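Long-range contacts in fimbrial subunit CupB6 (Pseudomonas aeruginosa, PDB 5CYL), which forms the adhesive tip of a chaperone-usher pilus and probably mediates surface attachment during biofilm formation: residues A[157-162]-A[169-174]; A[241-246]-A[314-319]; A[284-289]-A[319-324]. All blocks are in the same frame, centred on the assembly; numbering follows the deposited sequence.

Interaction 1. Residues A[157-162]-A[169-174]; sequences VDRLKG and VLAVPA
The end of the strand running through Val157 and Arg159 faces an irregular stretch of loop at residues 169-174, and the two backbones stay apart, with the CA atoms of Val157 and Val172 7.0 Å from each other. At that spacing the contact is made mainly by side chains. Val157 points its CB at the loop and spreads its two methyls over different partners. Val157 CG1 stands anti to the backbone N (chi1 180°), points at Pro173 and comes 4.1 Å from Pro173 CD. Val157 CG2 takes the other direction and lies 3.9 Å from Leu170 CD2, as the two side chains slide past each other in opposite senses. The same CG2 touches Val172 CG2, whose side chain crosses it at about a right angle.

Arg159 works two residues further on. Its chain is bent at chi2 (-97°) and chi3 (-71°), which brings the guanidinium alongside Ala171 and Pro173. Arg159 CD rests 3.9 Å from Pro173 CD. The Arg159 guanidinium then lies with one face toward Ala171 O, which sits 3.6 Å above its plane and offset toward the rim. Pro173 CG is at the edge of the group.

Strand 151-160 lies in a four-stranded antiparallel sheet between 56-65 and 185-189. Leu170 of the loop also packs on Val59 of strand 56-65. On the other side of the strand end, Asp158 OD2 accepts a hydrogen bond from Ala7 N. Across the two segments the contact is mainly apolar. The position of Ala171 O over the guanidinium suggests at most a modest electrostatic attraction, not a directed bond.

Interaction 2. Residues A[241-246]-A[314-319]; sequences FDISLS and LPLSAA
Phe241 and Leu316 form a hydrogen-bonded pair in an antiparallel sheet of the fimbrial protein domain, which in this family has an immunoglobulin-like pilin fold. Strands 241-245 and 314-319 run at 148° to each other. Phe241 N gives a bond to Leu316 O, and Leu316 N returns one to Phe241 O. The next hydrogen-bonded pair, Ile243 with Leu314, is linked in both directions as well. Leu314 N lies 2.8 Å from Ile243 O.

The side chains of these two pairs share one face of the sheet. Phe241 CG stands between its backbone N and carbonyl carbon (chi1 63°). This turns the ring toward strand 314-319. Leu316 CB sits over a face of the Phe241 ring in a CH-pi contact, 3.8 Å from the centroid and 18° off the normal. Leu316 CD1 then reaches Phe241 CE2 at 3.6 Å. It also meets Ile243 CD1, so one methyl bridges both residues of the partner strand. Ala318 CB adds a further contact to the Phe241 ring.

Between these pairs, Asp242 and Pro315 form a non-hydrogen-bonded pair on the other face. Asp242 OD2 lies close to Asp313 OD2, which may raise the proton affinity of one of them.

The second shell comes from other strands. Val219 of strand 215-225 packs on Phe241, and Ile217 of the same strand touches Ile243. Ile256 and Phe258 meet Ile243 and Leu314, and Val287 touches Phe241 and Leu316. On the other face, Asp242 OD2 lies 3.7 Å from Pro315 CA.

Interaction 3. Residues A[284-289]-A[319-324]; sequences GIVVKN and AYIRIG
Two neighbouring antiparallel strands of the fimbrial protein domain meet here, Gly284 pairing with Ile321 and Val286 with Ala319. The axes of the short segments 284-289 and 319-322 make an angle of 126°, well away from exactly antiparallel. Both of these pairs are doubly hydrogen-bonded. Ile321 N reaches Gly284 O at 2.7 Å, and Gly284 N reaches Ile321 O at 2.8 Å. Val286 N and Ala319 N complete the ladder by bonding to Ala319 O and Val286 O. Two CA-H...O contacts lie between them, from Tyr320 CA to Gly284 O and from Ile285 CA to Ala319 O.

On one face, Ile285 and Tyr320 lie side by side and point the same way. Ile285 CG1 is 3.9 Å from Tyr320 CE1, an oblique approach to the ring. Gly284 O is near the plane of that ring, at its edge. The phenol oxygen of Tyr320 is hydrogen-bonded to Ala334 O, which helps hold the far end of the ring.

On the other face, Val286 and Ile321 cross at about a right angle. Ile321 CG1 stands anti to its backbone N (chi1 -165°), and the extended branch brings Ile321 CD1 to 3.9 Å from Val286 CG1. Ile321 CG2 lies over the backbone of Gly284, 3.5 Å from Gly284 O. At the strand end, Arg322 reaches forward to grip Gly324 O side-on with NE and NH2, the oxygen lying in the guanidinium plane. Arg322 NH1 bonds Phe229 O.

Leu221 of strand 215-225 touches both Ile285 and Tyr320, Val224 of the same strand touches Tyr320, and Phe356 of strand 352-361 packs on Ile285.

In the fold
Interactions 2 and 3 share strand 311-322, which has 239-245 along one edge and 283-289 along the other. They meet at Ala319, and Ser317 O probably accepts a hydrogen bond from Lys288 N; their centres are 16 Å apart. Both are buried and combine backbone ladders with apolar side chains. An aromatic ring takes part in each, with a leucine over one face in interaction 2 and an isoleucine beside it in interaction 3. Interaction 1 lies on the opposite side of the chain's centre, about 69 Å from interaction 2 between centres. It is only partly buried, and joins a strand end to a loop through side-chain contacts without a backbone ladder.

Interaction 1. Residues A[157-162]-A[169-174]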
loop_
_atom_site.group_PDB
_atom_site.type_symbol
_atom_site.label_atom_id
_atom_site.label_comp_id
_atom_site.label_asym_id
_atom_site.label_seq_id
_atom_site.Cartn_x
_atom_site.Cartn_y
_atom_site.Cartn_z
ATOM N N VAL A 157 13.415 -30.418 18.746
ATOM C CA VAL A 157 13.716 -31.053 20.044
ATOM C C VAL A 157 13.558 -32.576 20.000
ATOM O O VAL A 157 12.489 -33.092 19.607
ATOM C CB VAL A 157 12.836 -30.475 21.174
ATOM C CG1 VAL A 157 13.137 -31.133 22.521
ATOM C CG2 VAL A 157 13.025 -28.976 21.285
ATOM N N ASP A 158 14.624 -33.283 20.381
ATOM C CA ASP A 158 14.589 -34.744 20.428
ATOM C C ASP A 158 13.826 -35.186 21.670
ATOM O O ASP A 158 14.082 -34.679 22.768
ATOM C CB ASP A 158 16.007 -35.325 20.388
ATOM C CG ASP A 158 16.028 -36.851 20.570
ATOM O OD1 ASP A 158 15.858 -37.339 21.712
ATOM O OD2 ASP A 158 16.220 -37.575 19.570
ATOM N N ARG A 159 12.911 -36.136 21.486
ATOM C CA ARG A 159 12.111 -36.700 22.595
ATOM C C ARG A 159 11.766 -38.183 22.386
ATOM O O ARG A 159 11.792 -38.668 21.256
ATOM C CB ARG A 159 10.826 -35.883 22.758
ATOM C CG ARG A 159 11.072 -34.421 23.118
ATOM C CD ARG A 159 10.968 -34.184 24.607
ATOM N NE ARG A 159 9.540 -34.318 24.892
ATOM C CZ ARG A 159 8.996 -34.247 26.086
ATOM N NH1 ARG A 159 9.771 -34.058 27.139
ATOM N NH2 ARG A 159 7.686 -34.348 26.228
ATOM N N LEU A 160 11.443 -38.900 23.463
ATOM C CA LEU A 160 10.983 -40.304 23.319
ATOM C C LEU A 160 9.685 -40.323 22.529
ATOM O O LEU A 160 8.862 -39.455 22.746
ATOM C CB LEU A 160 10.791 -40.995 24.675
ATOM C CG LEU A 160 12.037 -41.196 25.564
ATOM C CD1 LEU A 160 11.658 -41.937 26.844
ATOM C CD2 LEU A 160 13.204 -41.891 24.863
ATOM N N LYS A 161 9.557 -41.277 21.604
ATOM C CA LYS A 161 8.464 -41.325 20.611
ATOM C C LYS A 161 7.101 -41.317 21.292
ATOM O O LYS A 161 6.841 -42.146 22.149
ATOM C CB LYS A 161 8.571 -42.588 19.783
ATOM C CG LYS A 161 8.213 -42.440 18.324
ATOM C CD LYS A 161 7.635 -43.751 17.818
ATOM C CE LYS A 161 7.861 -43.991 16.322
ATOM N NZ LYS A 161 6.796 -44.806 15.655
ATOM N N GLY A 162 6.256 -40.364 20.913
ATOM C CA GLY A 162 4.928 -40.221 21.510
ATOM C C GLY A 162 4.827 -39.634 22.924
ATOM O O GLY A 162 3.705 -39.461 23.415
ATOM N N VAL A 169 1.902 -27.375 24.847
ATOM C CA VAL A 169 3.221 -26.844 25.190
ATOM C C VAL A 169 4.316 -27.919 25.026
ATOM O O VAL A 169 4.137 -29.057 25.433
ATOM C CB VAL A 169 3.273 -26.328 26.622
ATOM C CG1 VAL A 169 4.484 -25.422 26.790
ATOM C CG2 VAL A 169 1.992 -25.577 26.924
ATOM N N LEU A 170 5.431 -27.545 24.405
ATOM C CA LEU A 170 6.515 -28.491 24.117
ATOM C C LEU A 170 7.507 -28.377 25.224
ATOM O O LEU A 170 8.156 -27.341 25.353
ATOM C CB LEU A 170 7.221 -28.188 22.796
ATOM C CG LEU A 170 8.527 -28.920 22.603
ATOM C CD1 LEU A 170 8.268 -30.417 22.546
ATOM C CD2 LEU A 170 9.199 -28.490 21.308
ATOM N N ALA A 171 7.604 -29.426 26.040
ATOM C CA ALA A 171 8.557 -29.466 27.170
ATOM C C ALA A 171 9.955 -29.687 26.610
ATOM O O ALA A 171 10.153 -30.535 25.752
ATOM C CB ALA A 171 8.200 -30.547 28.146
ATOM N N VAL A 172 10.920 -28.884 27.043
ATOM C CA VAL A 172 12.295 -29.052 26.573
ATOM C C VAL A 172 13.077 -29.609 27.746
ATOM O O VAL A 172 13.179 -28.948 28.768
ATOM C CB VAL A 172 12.963 -27.756 26.060
ATOM C CG1 VAL A 172 14.357 -28.081 25.554
ATOM C CG2 VAL A 172 12.155 -27.130 24.935
ATOM N N PRO A 173 13.629 -30.825 27.611
ATOM C CA PRO A 173 14.318 -31.413 28.758
ATOM C C PRO A 173 15.519 -30.613 29.240
ATOM O O PRO A 173 16.242 -30.022 28.423
ATOM C CB PRO A 173 14.770 -32.775 28.225
ATOM C CG PRO A 173 13.743 -33.125 27.212
ATOM C CD PRO A 173 13.434 -31.817 26.537
ATOM N N ALA A 174 15.680 -30.611 30.564
ATOM C CA ALA A 174 16.817 -29.989 31.262
ATOM C C ALA A 174 18.175 -30.630 30.899
ATOM O O ALA A 174 19.170 -29.936 30.800
ATOM C CB ALA A 174 16.595 -30.034 32.768
#

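Interaction 2. Residues A[241-246]-A[314-319]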
loop_
_atom_site.group_PDB
_atom_site.type_symbol
_atom_site.label_atom_id
_atom_site.label_comp_id
_atom_site.label_asym_id
_atom_site.label_seq_id
_atom_site.Cartn_x
_atom_site.Cartn_y
_atom_site.Cartn_z
ATOM N N PHE A 241 -16.175 20.458 -18.381
ATOM C CA PHE A 241 -15.080 19.573 -18.773
ATOM C C PHE A 241 -14.610 18.735 -17.605
ATOM O O PHE A 241 -14.880 19.052 -16.466
ATOM C CB PHE A 241 -13.934 20.351 -19.420
ATOM C CG PHE A 241 -13.269 21.333 -18.522
ATOM C CD1 PHE A 241 -13.928 22.465 -18.091
ATOM C CD2 PHE A 241 -11.951 21.135 -18.138
ATOM C CE1 PHE A 241 -13.283 23.378 -17.261
ATOM C CE2 PHE A 241 -11.286 22.041 -17.323
ATOM C CZ PHE A 241 -11.955 23.167 -16.883
ATOM N N ASP A 242 -13.911 17.650 -17.893
ATOM C CA ASP A 242 -13.389 16.755 -16.868
ATOM C C ASP A 242 -11.904 16.525 -17.073
ATOM O O ASP A 242 -11.456 16.322 -18.199
ATOM C CB ASP A 242 -14.137 15.433 -16.951
ATOM C CG ASP A 242 -13.990 14.615 -15.723
ATOM O OD1 ASP A 242 -12.961 14.022 -15.502
ATOM O OD2 ASP A 242 -14.914 14.513 -14.960
ATOM N N ILE A 243 -11.142 16.546 -15.989
ATOM C CA ILE A 243 -9.724 16.170 -16.046
ATOM C C ILE A 243 -9.671 14.796 -15.419
ATOM O O ILE A 243 -10.068 14.624 -14.278
ATOM C CB ILE A 243 -8.805 17.144 -15.312
ATOM C CG1 ILE A 243 -8.850 18.522 -15.980
ATOM C CG2 ILE A 243 -7.377 16.609 -15.271
ATOM C CD1 ILE A 243 -7.982 19.533 -15.291
ATOM N N SER A 244 -9.224 13.810 -16.182
ATOM C CA SER A 244 -9.240 12.436 -15.712
ATOM C C SER A 244 -7.915 11.650 -15.826
ATOM O O SER A 244 -7.061 11.940 -16.641
ATOM C CB SER A 244 -10.357 11.711 -16.427
ATOM O OG SER A 244 -10.424 10.379 -15.977
ATOM N N LEU A 245 -7.781 10.649 -14.979
ATOM C CA LEU A 245 -6.638 9.745 -14.973
ATOM C C LEU A 245 -7.182 8.337 -15.083
ATOM O O LEU A 245 -8.262 8.054 -14.545
ATOM C CB LEU A 245 -5.842 9.866 -13.672
ATOM C CG LEU A 245 -4.961 11.094 -13.474
ATOM C CD1 LEU A 245 -4.493 11.163 -12.033
ATOM C CD2 LEU A 245 -3.758 11.068 -14.400
ATOM N N SER A 246 -6.474 7.442 -15.760
ATOM C CA SER A 246 -6.983 6.052 -15.862
ATOM C C SER A 246 -5.913 5.041 -15.571
ATOM O O SER A 246 -4.738 5.375 -15.448
ATOM C CB SER A 246 -7.641 5.804 -17.208
ATOM O OG SER A 246 -6.735 6.250 -18.204
ATOM N N LEU A 314 -11.542 14.887 -11.902
ATOM C CA LEU A 314 -12.099 16.075 -11.282
ATOM C C LEU A 314 -13.102 16.712 -12.239
ATOM O O LEU A 314 -12.729 17.133 -13.338
ATOM C CB LEU A 314 -11.000 17.078 -10.926
ATOM C CG LEU A 314 -11.451 18.268 -10.087
ATOM C CD1 LEU A 314 -11.979 17.816 -8.752
ATOM C CD2 LEU A 314 -10.308 19.253 -9.903
ATOM N N PRO A 315 -14.369 16.775 -11.842
ATOM C CA PRO A 315 -15.369 17.443 -12.670
ATOM C C PRO A 315 -15.235 18.965 -12.578
ATOM O O PRO A 315 -15.081 19.502 -11.486
ATOM C CB PRO A 315 -16.696 16.963 -12.098
ATOM C CG PRO A 315 -16.378 16.525 -10.687
ATOM C CD PRO A 315 -14.980 15.954 -10.790
ATOM N N LEU A 316 -15.273 19.646 -13.716
ATOM C CA LEU A 316 -15.056 21.085 -13.750
ATOM C C LEU A 316 -15.998 21.809 -14.704
ATOM O O LEU A 316 -16.455 21.243 -15.691
ATOM C CB LEU A 316 -13.610 21.397 -14.135
ATOM C CG LEU A 316 -12.498 20.935 -13.201
ATOM C CD1 LEU A 316 -11.145 20.979 -13.889
ATOM C CD2 LEU A 316 -12.439 21.775 -11.942
ATOM N N SER A 317 -16.275 23.067 -14.395
ATOM C CA SER A 317 -17.010 23.957 -15.289
ATOM C C SER A 317 -16.317 25.314 -15.313
ATOM O O SER A 317 -15.756 25.753 -14.319
ATOM C CB SER A 317 -18.477 24.089 -14.865
ATOM O OG SER A 317 -18.606 24.993 -13.794
ATOM N N ALA A 318 -16.352 25.978 -16.450
ATOM C CA ALA A 318 -15.656 27.256 -16.614
ATOM C C ALA A 318 -16.522 28.333 -17.271
ATOM O O ALA A 318 -17.410 28.025 -18.060
ATOM C CB ALA A 318 -14.377 27.054 -17.400
ATOM N N ALA A 319 -16.257 29.582 -16.911
ATOM C CA ALA A 319 -16.973 30.716 -17.491
ATOM C C ALA A 319 -16.144 31.972 -17.402
ATOM O O ALA A 319 -15.166 32.045 -16.647
ATOM C CB ALA A 319 -18.323 30.926 -16.836
#

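Interaction 3. Residues A[284-289]-A[319-324]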
loop_
_atom_site.group_PDB
_atom_site.type_symbol
_atom_site.label_atom_id
_atom_site.label_comp_id
_atom_site.label_asym_id
_atom_site.label_seq_id
_atom_site.Cartn_x
_atom_site.Cartn_y
_atom_site.Cartn_z
ATOM N N GLY A 284 -12.013 37.918 -16.510
ATOM C CA GLY A 284 -11.209 36.787 -16.149
ATOM C C GLY A 284 -11.985 35.533 -16.373
ATOM O O GLY A 284 -13.148 35.580 -16.814
ATOM N N ILE A 285 -11.370 34.409 -16.030
ATOM C CA ILE A 285 -12.050 33.115 -16.102
ATOM C C ILE A 285 -12.209 32.495 -14.692
ATOM O O ILE A 285 -11.274 32.519 -13.890
ATOM C CB ILE A 285 -11.270 32.191 -17.019
ATOM C CG1 ILE A 285 -11.381 32.682 -18.440
ATOM C CG2 ILE A 285 -11.832 30.798 -16.968
ATOM C CD1 ILE A 285 -10.352 32.084 -19.340
ATOM N N VAL A 286 -13.391 31.975 -14.376
ATOM C CA VAL A 286 -13.559 31.218 -13.129
ATOM C C VAL A 286 -13.857 29.739 -13.389
ATOM O O VAL A 286 -14.674 29.426 -14.236
ATOM C CB VAL A 286 -14.638 31.814 -12.207
ATOM C CG1 VAL A 286 -14.106 33.059 -11.530
ATOM C CG2 VAL A 286 -15.894 32.121 -12.967
ATOM N N VAL A 287 -13.239 28.830 -12.633
ATOM C CA VAL A 287 -13.507 27.404 -12.780
ATOM C C VAL A 287 -14.053 26.817 -11.495
ATOM O O VAL A 287 -13.443 26.930 -10.409
ATOM C CB VAL A 287 -12.257 26.629 -13.159
ATOM C CG1 VAL A 287 -12.617 25.219 -13.609
ATOM C CG2 VAL A 287 -11.531 27.359 -14.251
ATOM N N LYS A 288 -15.192 26.145 -11.621
ATOM C CA LYS A 288 -15.855 25.607 -10.462
ATOM C C LYS A 288 -15.667 24.080 -10.290
ATOM O O LYS A 288 -15.946 23.312 -11.203
ATOM C CB LYS A 288 -17.308 25.968 -10.540
ATOM C CG LYS A 288 -18.057 25.434 -9.366
ATOM C CD LYS A 288 -19.500 25.370 -9.756
ATOM C CE LYS A 288 -20.319 25.163 -8.530
ATOM N NZ LYS A 288 -21.772 25.181 -8.838
ATOM N N ASN A 289 -15.207 23.669 -9.101
ATOM C CA ASN A 289 -14.976 22.269 -8.737
ATOM C C ASN A 289 -16.336 21.628 -8.456
ATOM O O ASN A 289 -17.069 22.055 -7.575
ATOM C CB ASN A 289 -14.013 22.189 -7.540
ATOM C CG ASN A 289 -13.809 20.772 -6.985
ATOM O OD1 ASN A 289 -14.706 19.914 -6.995
ATOM N ND2 ASN A 289 -12.630 20.539 -6.458
ATOM N N ALA A 319 -16.257 29.582 -16.911
ATOM C CA ALA A 319 -16.973 30.716 -17.491
ATOM C C ALA A 319 -16.144 31.972 -17.402
ATOM O O ALA A 319 -15.166 32.045 -16.647
ATOM C CB ALA A 319 -18.323 30.926 -16.836
ATOM N N TYR A 320 -16.497 32.945 -18.230
ATOM C CA TYR A 320 -15.943 34.295 -18.116
ATOM C C TYR A 320 -16.544 35.023 -16.909
ATOM O O TYR A 320 -17.728 34.870 -16.598
ATOM C CB TYR A 320 -16.242 35.067 -19.388
ATOM C CG TYR A 320 -15.348 34.648 -20.515
ATOM C CD1 TYR A 320 -13.960 34.816 -20.416
ATOM C CD2 TYR A 320 -15.864 34.092 -21.668
ATOM C CE1 TYR A 320 -13.112 34.439 -21.439
ATOM C CE2 TYR A 320 -15.027 33.686 -22.703
ATOM C CZ TYR A 320 -13.660 33.855 -22.588
ATOM O OH TYR A 320 -12.806 33.508 -23.633
ATOM N N ILE A 321 -15.733 35.816 -16.233
ATOM C CA ILE A 321 -16.246 36.652 -15.146
ATOM C C ILE A 321 -15.841 38.085 -15.390
ATOM O O ILE A 321 -14.728 38.346 -15.871
ATOM C CB ILE A 321 -15.735 36.186 -13.777
ATOM C CG1 ILE A 321 -16.566 36.814 -12.655
ATOM C CG2 ILE A 321 -14.246 36.472 -13.643
ATOM C CD1 ILE A 321 -16.172 36.389 -11.259
ATOM N N ARG A 322 -16.714 39.019 -15.074
ATOM C CA ARG A 322 -16.348 40.416 -15.239
ATOM C C ARG A 322 -15.660 41.003 -14.014
ATOM O O ARG A 322 -16.250 41.086 -12.933
ATOM C CB ARG A 322 -17.582 41.212 -15.553
ATOM C CG ARG A 322 -17.309 42.692 -15.696
ATOM C CD ARG A 322 -18.575 43.481 -15.491
ATOM N NE ARG A 322 -18.293 44.871 -15.230
ATOM C CZ ARG A 322 -19.197 45.832 -15.312
ATOM N NH1 ARG A 322 -20.462 45.547 -15.634
ATOM N NH2 ARG A 322 -18.837 47.078 -15.054
ATOM N N ILE A 323 -14.427 41.442 -14.176
ATOM C CA ILE A 323 -13.755 42.045 -13.025
ATOM C C ILE A 323 -13.613 43.567 -13.084
ATOM O O ILE A 323 -13.492 44.154 -12.025
ATOM C CB ILE A 323 -12.403 41.403 -12.705
ATOM C CG1 ILE A 323 -11.468 41.743 -13.862
ATOM C CG2 ILE A 323 -12.608 39.914 -12.410
ATOM C CD1 ILE A 323 -10.181 40.960 -13.977
ATOM N N GLY A 324 -13.661 44.195 -14.264
ATOM C CA GLY A 324 -13.479 45.654 -14.347
ATOM C C GLY A 324 -14.671 46.543 -13.986
ATOM O O GLY A 324 -15.835 46.188 -14.134
#